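PDB 5I4A: protein argonaute from Marinitoga piezophila, which uses short 5'-hydroxylated RNA guides to bind complementary DNA or RNA targets and cleave them, and may help defend the cell against invading mobile genetic elements. Local coordinates for residues A[442-447]-A[501-506]; A[120-125]-A[222-227]; A[299-304]-A[391-396]. One frame throughout, in Å; residues are numbered along the deposited sequence.

Contact 1: A[442-447]-A[501-506]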
# COMPACT_ATOMS: atom_id res chain seq x y z
N LYS A 442 -20.46 17.76 8.00
CA LYS A 442 -21.14 18.06 6.75
C LYS A 442 -20.49 17.40 5.54
O LYS A 442 -21.03 17.51 4.43
CB LYS A 442 -21.20 19.57 6.53
CG LYS A 442 -19.83 20.24 6.50
CD LYS A 442 -19.99 21.76 6.46
CE LYS A 442 -18.67 22.46 6.74
NZ LYS A 442 -18.85 23.94 6.83
N ASN A 443 -19.37 16.71 5.72
CA ASN A 443 -18.60 16.16 4.61
C ASN A 443 -18.74 14.64 4.55
O ASN A 443 -18.86 13.97 5.58
CB ASN A 443 -17.13 16.55 4.73
CG ASN A 443 -16.93 18.04 4.88
OD1 ASN A 443 -17.56 18.84 4.18
ND2 ASN A 443 -16.06 18.44 5.80
N LEU A 444 -18.72 14.11 3.33
CA LEU A 444 -18.80 12.68 3.07
C LEU A 444 -17.47 12.23 2.50
O LEU A 444 -17.11 12.59 1.38
CB LEU A 444 -19.95 12.36 2.12
CG LEU A 444 -20.07 10.91 1.64
CD1 LEU A 444 -20.19 9.97 2.82
CD2 LEU A 444 -21.25 10.75 0.69
N TYR A 445 -16.73 11.44 3.29
CA TYR A 445 -15.40 10.99 2.91
C TYR A 445 -15.50 9.59 2.30
O TYR A 445 -15.94 8.65 2.97
CB TYR A 445 -14.47 10.99 4.12
CG TYR A 445 -14.39 12.35 4.79
CD1 TYR A 445 -13.67 13.39 4.21
CD2 TYR A 445 -15.06 12.60 5.98
CE1 TYR A 445 -13.60 14.63 4.81
CE2 TYR A 445 -15.00 13.85 6.59
CZ TYR A 445 -14.26 14.86 6.00
OH TYR A 445 -14.20 16.10 6.59
N ILE A 446 -15.10 9.47 1.04
CA ILE A 446 -15.25 8.25 0.26
C ILE A 446 -13.89 7.84 -0.27
O ILE A 446 -13.13 8.68 -0.78
CB ILE A 446 -16.25 8.45 -0.90
CG1 ILE A 446 -17.66 8.72 -0.35
CG2 ILE A 446 -16.26 7.25 -1.83
CD1 ILE A 446 -18.65 9.15 -1.41
N GLY A 447 -13.57 6.56 -0.14
CA GLY A 447 -12.34 5.99 -0.69
C GLY A 447 -12.67 5.05 -1.83
O GLY A 447 -13.67 4.33 -1.78
N GLU A 501 -26.59 7.86 -0.40
CA GLU A 501 -27.86 7.65 0.27
C GLU A 501 -27.66 7.27 1.73
O GLU A 501 -28.45 7.67 2.59
CB GLU A 501 -28.66 6.57 -0.47
CG GLU A 501 -30.16 6.83 -0.51
CD GLU A 501 -30.49 8.13 -1.21
OE1 GLU A 501 -29.92 8.39 -2.29
OE2 GLU A 501 -31.32 8.90 -0.68
N LYS A 502 -26.61 6.49 2.02
CA LYS A 502 -26.31 6.13 3.40
C LYS A 502 -26.08 7.36 4.27
O LYS A 502 -26.57 7.43 5.41
CB LYS A 502 -25.09 5.21 3.44
CG LYS A 502 -25.28 3.88 2.73
CD LYS A 502 -26.27 3.01 3.48
CE LYS A 502 -26.59 1.74 2.72
NZ LYS A 502 -27.64 0.96 3.42
N TYR A 503 -25.32 8.33 3.76
CA TYR A 503 -25.12 9.58 4.49
C TYR A 503 -26.46 10.25 4.78
O TYR A 503 -26.78 10.57 5.93
CB TYR A 503 -24.20 10.51 3.70
CG TYR A 503 -23.86 11.80 4.41
CD1 TYR A 503 -24.76 12.87 4.46
CD2 TYR A 503 -22.62 11.97 5.04
CE1 TYR A 503 -24.45 14.04 5.10
CE2 TYR A 503 -22.30 13.15 5.69
CZ TYR A 503 -23.22 14.19 5.71
OH TYR A 503 -22.91 15.36 6.36
N ILE A 504 -27.25 10.49 3.73
CA ILE A 504 -28.59 11.03 3.90
C ILE A 504 -29.38 10.17 4.88
O ILE A 504 -30.05 10.67 5.79
CB ILE A 504 -29.31 11.12 2.54
CG1 ILE A 504 -28.46 11.89 1.53
CG2 ILE A 504 -30.69 11.76 2.71
CD1 ILE A 504 -28.89 11.67 0.10
N GLU A 505 -29.29 8.85 4.71
CA GLU A 505 -29.96 7.92 5.61
C GLU A 505 -29.53 8.14 7.06
O GLU A 505 -30.35 8.02 7.98
CB GLU A 505 -29.68 6.49 5.16
CG GLU A 505 -30.26 5.41 6.04
CD GLU A 505 -30.18 4.06 5.38
OE1 GLU A 505 -31.03 3.78 4.51
OE2 GLU A 505 -29.26 3.28 5.70
N LYS A 506 -28.27 8.48 7.27
CA LYS A 506 -27.81 8.73 8.63
C LYS A 506 -28.04 10.16 9.09
O LYS A 506 -28.28 10.39 10.28
CB LYS A 506 -26.32 8.40 8.76
CG LYS A 506 -25.77 8.63 10.17
CD LYS A 506 -24.35 8.16 10.36
CE LYS A 506 -23.95 8.16 11.82
NZ LYS A 506 -22.56 7.69 12.02

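Contact 2: A[120-125]-A[222-227]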
# COMPACT_ATOMS: atom_id res chain seq x y z
N SER A 120 29.78 -8.24 -0.90
CA SER A 120 29.26 -9.44 -0.26
C SER A 120 29.03 -9.19 1.22
O SER A 120 29.81 -8.48 1.88
CB SER A 120 30.22 -10.61 -0.46
OG SER A 120 29.71 -11.81 0.11
N LEU A 121 27.96 -9.76 1.75
CA LEU A 121 27.63 -9.57 3.16
C LEU A 121 28.61 -10.33 4.04
O LEU A 121 28.89 -11.51 3.79
CB LEU A 121 26.20 -10.05 3.44
CG LEU A 121 25.06 -9.16 2.93
CD1 LEU A 121 23.72 -9.81 3.18
CD2 LEU A 121 25.11 -7.81 3.60
N ASP A 122 29.14 -9.66 5.06
CA ASP A 122 29.96 -10.34 6.05
C ASP A 122 29.21 -11.50 6.68
O ASP A 122 29.79 -12.56 6.94
CB ASP A 122 30.41 -9.35 7.13
CG ASP A 122 31.08 -8.12 6.57
OD1 ASP A 122 31.90 -8.25 5.62
OD2 ASP A 122 30.80 -7.01 7.07
N SER A 123 27.91 -11.32 6.92
CA SER A 123 27.14 -12.33 7.63
C SER A 123 26.91 -13.57 6.78
O SER A 123 26.91 -14.70 7.29
CB SER A 123 25.80 -11.74 8.09
OG SER A 123 24.93 -12.74 8.57
N ASN A 124 26.70 -13.40 5.47
CA ASN A 124 26.44 -14.53 4.58
C ASN A 124 27.23 -14.32 3.30
O ASN A 124 26.97 -13.38 2.54
CB ASN A 124 24.95 -14.67 4.28
CG ASN A 124 24.59 -16.05 3.79
OD1 ASN A 124 25.17 -16.55 2.83
ND2 ASN A 124 23.63 -16.68 4.45
N GLU A 125 28.21 -15.20 3.07
CA GLU A 125 29.13 -15.02 1.96
C GLU A 125 28.44 -15.13 0.61
O GLU A 125 28.90 -14.55 -0.38
CB GLU A 125 30.27 -16.04 2.06
CG GLU A 125 31.46 -15.76 1.16
CD GLU A 125 32.23 -14.52 1.57
OE1 GLU A 125 31.94 -13.94 2.64
OE2 GLU A 125 33.15 -14.13 0.82
N SER A 222 19.67 -10.66 8.79
CA SER A 222 18.92 -9.41 8.87
C SER A 222 19.65 -8.34 9.67
O SER A 222 19.37 -7.15 9.47
CB SER A 222 17.54 -9.66 9.48
OG SER A 222 17.65 -10.37 10.70
N LYS A 223 20.56 -8.72 10.57
CA LYS A 223 21.30 -7.71 11.33
C LYS A 223 22.14 -6.84 10.41
O LYS A 223 22.10 -5.61 10.50
CB LYS A 223 22.18 -8.39 12.38
CG LYS A 223 23.33 -7.52 12.88
CD LYS A 223 23.97 -8.11 14.12
CE LYS A 223 25.25 -7.37 14.49
NZ LYS A 223 26.42 -7.89 13.73
N GLU A 224 22.90 -7.46 9.50
CA GLU A 224 23.68 -6.68 8.56
C GLU A 224 22.78 -5.94 7.57
O GLU A 224 23.12 -4.84 7.13
CB GLU A 224 24.67 -7.58 7.82
CG GLU A 224 25.82 -6.82 7.16
CD GLU A 224 26.84 -7.74 6.52
OE1 GLU A 224 26.68 -8.98 6.63
OE2 GLU A 224 27.80 -7.23 5.91
N VAL A 225 21.63 -6.53 7.22
CA VAL A 225 20.68 -5.85 6.35
C VAL A 225 20.16 -4.58 7.02
O VAL A 225 20.01 -3.54 6.38
CB VAL A 225 19.54 -6.80 5.96
CG1 VAL A 225 18.44 -6.06 5.21
CG2 VAL A 225 20.07 -7.95 5.12
N HIS A 226 19.89 -4.66 8.33
CA HIS A 226 19.42 -3.48 9.05
C HIS A 226 20.52 -2.43 9.19
O HIS A 226 20.27 -1.24 9.00
CB HIS A 226 18.89 -3.88 10.42
CG HIS A 226 17.59 -4.63 10.38
ND1 HIS A 226 16.61 -4.36 9.44
CD2 HIS A 226 17.10 -5.62 11.15
CE1 HIS A 226 15.58 -5.16 9.63
NE2 HIS A 226 15.85 -5.94 10.67
N GLU A 227 21.74 -2.87 9.51
CA GLU A 227 22.86 -1.93 9.64
C GLU A 227 23.07 -1.15 8.35
O GLU A 227 23.20 0.08 8.37
CB GLU A 227 24.13 -2.68 10.03
CG GLU A 227 24.24 -3.00 11.51
CD GLU A 227 25.18 -4.16 11.79
OE1 GLU A 227 25.76 -4.70 10.82
OE2 GLU A 227 25.32 -4.53 12.97
O HOH W 1 23.90 -9.90 10.07

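Contact 3: A[299-304]-A[391-396]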
# COMPACT_ATOMS: atom_id res chain seq x y z
N ILE A 299 -18.41 -14.67 24.56
CA ILE A 299 -18.34 -16.11 24.79
C ILE A 299 -17.03 -16.60 24.19
O ILE A 299 -16.36 -15.90 23.43
CB ILE A 299 -19.54 -16.88 24.19
CG1 ILE A 299 -19.67 -16.59 22.69
CG2 ILE A 299 -20.82 -16.55 24.93
CD1 ILE A 299 -20.77 -17.39 22.02
N PHE A 300 -16.66 -17.84 24.54
CA PHE A 300 -15.36 -18.41 24.20
C PHE A 300 -15.52 -19.60 23.26
O PHE A 300 -16.43 -20.42 23.43
CB PHE A 300 -14.59 -18.85 25.45
CG PHE A 300 -14.29 -17.74 26.42
CD1 PHE A 300 -15.19 -17.40 27.41
CD2 PHE A 300 -13.09 -17.05 26.34
CE1 PHE A 300 -14.91 -16.38 28.31
CE2 PHE A 300 -12.81 -16.03 27.23
CZ PHE A 300 -13.72 -15.70 28.21
N PHE A 301 -14.62 -19.71 22.29
CA PHE A 301 -14.55 -20.86 21.39
C PHE A 301 -13.14 -21.43 21.44
O PHE A 301 -12.17 -20.71 21.18
CB PHE A 301 -14.93 -20.48 19.96
CG PHE A 301 -16.40 -20.23 19.76
CD1 PHE A 301 -16.92 -18.96 19.96
CD2 PHE A 301 -17.25 -21.25 19.38
CE1 PHE A 301 -18.28 -18.72 19.78
CE2 PHE A 301 -18.60 -21.02 19.20
CZ PHE A 301 -19.11 -19.76 19.40
N PHE A 302 -13.03 -22.71 21.75
CA PHE A 302 -11.75 -23.40 21.81
C PHE A 302 -11.70 -24.47 20.73
O PHE A 302 -12.73 -25.05 20.36
CB PHE A 302 -11.51 -24.03 23.18
CG PHE A 302 -11.56 -23.05 24.32
CD1 PHE A 302 -12.76 -22.74 24.93
CD2 PHE A 302 -10.41 -22.45 24.78
CE1 PHE A 302 -12.81 -21.84 25.97
CE2 PHE A 302 -10.45 -21.55 25.82
CZ PHE A 302 -11.65 -21.24 26.42
N SER A 303 -10.49 -24.74 20.22
CA SER A 303 -10.34 -25.73 19.17
C SER A 303 -10.44 -27.16 19.71
O SER A 303 -10.63 -28.09 18.92
CB SER A 303 -9.01 -25.53 18.45
OG SER A 303 -7.91 -25.75 19.32
N SER A 304 -10.32 -27.35 21.02
CA SER A 304 -10.39 -28.67 21.64
C SER A 304 -10.45 -28.49 23.15
O SER A 304 -10.13 -27.42 23.68
CB SER A 304 -9.19 -29.54 21.25
OG SER A 304 -7.98 -28.96 21.71
N ARG A 391 -15.95 -17.12 7.08
CA ARG A 391 -17.04 -17.47 6.17
C ARG A 391 -18.07 -18.36 6.85
O ARG A 391 -19.28 -18.20 6.63
CB ARG A 391 -16.45 -18.15 4.94
CG ARG A 391 -17.42 -18.69 3.91
CD ARG A 391 -16.62 -18.98 2.64
NE ARG A 391 -17.23 -19.97 1.76
CZ ARG A 391 -16.76 -20.28 0.55
NH1 ARG A 391 -15.68 -19.67 0.08
NH2 ARG A 391 -17.38 -21.20 -0.18
N ASN A 392 -17.62 -19.29 7.70
CA ASN A 392 -18.51 -20.28 8.30
C ASN A 392 -19.00 -19.88 9.69
O ASN A 392 -19.89 -20.55 10.22
CB ASN A 392 -17.80 -21.63 8.38
CG ASN A 392 -17.26 -22.08 7.04
OD1 ASN A 392 -17.88 -21.84 6.01
ND2 ASN A 392 -16.10 -22.72 7.05
N PHE A 393 -18.44 -18.83 10.27
CA PHE A 393 -18.80 -18.46 11.63
C PHE A 393 -20.22 -17.90 11.67
O PHE A 393 -20.68 -17.28 10.70
CB PHE A 393 -17.82 -17.43 12.17
CG PHE A 393 -17.51 -17.62 13.62
CD1 PHE A 393 -16.73 -18.69 14.04
CD2 PHE A 393 -17.99 -16.74 14.57
CE1 PHE A 393 -16.45 -18.87 15.37
CE2 PHE A 393 -17.71 -16.92 15.90
CZ PHE A 393 -16.94 -17.98 16.30
N PRO A 394 -20.95 -18.11 12.77
CA PRO A 394 -22.30 -17.55 12.88
C PRO A 394 -22.26 -16.03 12.73
O PRO A 394 -21.43 -15.35 13.34
CB PRO A 394 -22.74 -17.97 14.29
CG PRO A 394 -21.92 -19.18 14.60
CD PRO A 394 -20.60 -18.96 13.92
N ASP A 395 -23.18 -15.51 11.92
CA ASP A 395 -23.16 -14.10 11.57
C ASP A 395 -23.68 -13.20 12.68
O ASP A 395 -23.46 -11.99 12.63
CB ASP A 395 -23.97 -13.86 10.29
CG ASP A 395 -23.39 -14.58 9.10
OD1 ASP A 395 -22.15 -14.68 9.00
OD2 ASP A 395 -24.17 -15.06 8.25
N ASN A 396 -24.35 -13.76 13.68
CA ASN A 396 -24.82 -12.95 14.80
C ASN A 396 -23.75 -12.74 15.87
O ASN A 396 -24.03 -12.11 16.89
CB ASN A 396 -26.07 -13.58 15.43
CG ASN A 396 -25.84 -15.01 15.87
OD1 ASN A 396 -25.06 -15.75 15.27
ND2 ASN A 396 -26.53 -15.42 16.93

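Contact 1: A[442-447]-A[501-506]
The strand at 443-447 and the helix at 501-506 come nearest at L444 and Y503, whose CA atoms lie 7.2 Å apart, and the helix rests there on one face of the sheet beside the start of the strand. Y503 carries most of the contact. Its CG stands anti to the backbone N (chi1 -176°), which brings the ring off the helix and past the first residues of the strand. L444 passes it in the opposite direction: its methyl CD1 lies 3.9 Å from CD2 of Y503, and its CB packs against that same ring atom. Further along the ring, CE2 of Y503 approaches the carbonyl oxygen of N443 at 3.5 Å, while the hydroxyl OH comes within 3.3 Å of CA of K442. That hydroxyl is not bonded to K442; it forms a hydrogen bond with the carbonyl oxygen of E441, two residues before the strand. A tyrosine suits this place because its hydrocarbon ring is buried against leucine while its polar tip serves the peptide backbone where the chain enters the sheet. L444 is equally apt, since its side chain also touches A465 and L473, and Y503 itself meets L473, P511 and the ring of F507. N443 points away from the helix. Its ND2 donates to OH of Y445 over 3.1 Å, with the hydroxyl 17° out of the amide plane, and its OD1 accepts from N513, so a buried amide is satisfied at both ends. Helix 485-507 follows the antiparallel strands 443-452, 458-466 and 472-482 and leads to strand 513-519, which lies parallel to 443-452; this order, with the helix packed on the sheet, is that of the RNase H fold of the PIWI domain.

Contact 2: A[120-125]-A[222-227]
The backbone N of S123 donates to OE1 of E224 over 2.7 Å, with a fairly straight N-H...O angle of 161°, meeting the oxygen on its syn side but 19° out of the carboxylate plane. The preceding amide, D122 N, donates to OE2 of E224 over 2.9 Å, on that oxygen's syn lone pair. Two successive N-H groups thus grip one carboxylate and fix its rotation. E224 gets there with its CG anti to the backbone N (chi1 -161°) and an extended chain beyond, a length that aspartate lacks. The loop it enters joins strands 111-120 and 127-140 of a beta hairpin in linker L1, whereas E224 belongs to the first turn of helix 222-231 in linker L2; the bond pair therefore ties together the two linkers of the PAZ lobe. L121 supplies the apolar side of the site, its CD2 lying 3.4 Å from CD of E224 and its body also resting on F221 and V127. Less comfortably, OD2 of D122 stands 3.2 Å from OE2 of E224, two acceptors whose proximity would tend to raise the proton affinity of either. A water accepts from E224 N and lies within weak reach of OG of S123.

Contact 3: A[299-304]-A[391-396]
I299 lies within strand 295-302 of the parallel sheet, its backbone bonded to M374 and I376, two residues before F301 meets F393 across the contact. F300 turns to the other face of the sheet, where its ring packs with those of F319 and F340. F301 then carries this side of the contact alone. Its CG is anti to the carbonyl carbon (chi1 -73°), and the ring presents a face to F393, whose CZ sits 3.7 Å above the plane, displaced toward the rim on which CD1 and CE1 lie. CZ of F393 is 3.8 Å from CD1 of F301. The rings form a T-shaped pair, centroids 5.1 Å apart and planes at 69°, with F393 offering the edge; the slightly positive C-H rim of one ring thus meets the electron-rich face of the other. The side chain of F393 also touches A375 and V377, while CD of P394 lies over one face of its ring. An alanine in place of F301 is likely to leave the edge of F393 without the face it abuts and the ring freer to shift. F302 again serves the far side, edge-to-face with F308. At the end of the strand the residues turn polar: OG of S303 bonds to D380, and S304 is the N-cap of helix 305-310, its OG accepting from N of Q307, a role to which a short hydroxyl side chain is well suited. F393 itself is the first residue to leave helix 387-392, on the way from strand 374-379 to the parallel strand 398-403. The pair accordingly joins a beta-alpha-beta crossover to the neighbouring strand 295-302, as expected of the Rossmann-like fold of the Mid domain.

How the contacts relate
Each contact belongs to a different part of the protein, and no two touch or share an element. Contacts 1 and 3 lie in the PIWI lobe, their centres about 33 Å apart; both are largely buried, with no hydrogen bond across them, and each packs an aromatic residue against a sheet strand, from a helix in contact 1 and from the residues just after one in contact 3. Contact 3 is wholly aromatic, while contact 1 adds a tyrosine hydroxyl near backbone. Contact 2, in the PAZ lobe and about 51 Å from contact 1 between centres, lies nearer the surface and relies on charge and backbone amides instead. Aromatic rings thus serve the domain cores, while a carboxylate joins two linkers beside water.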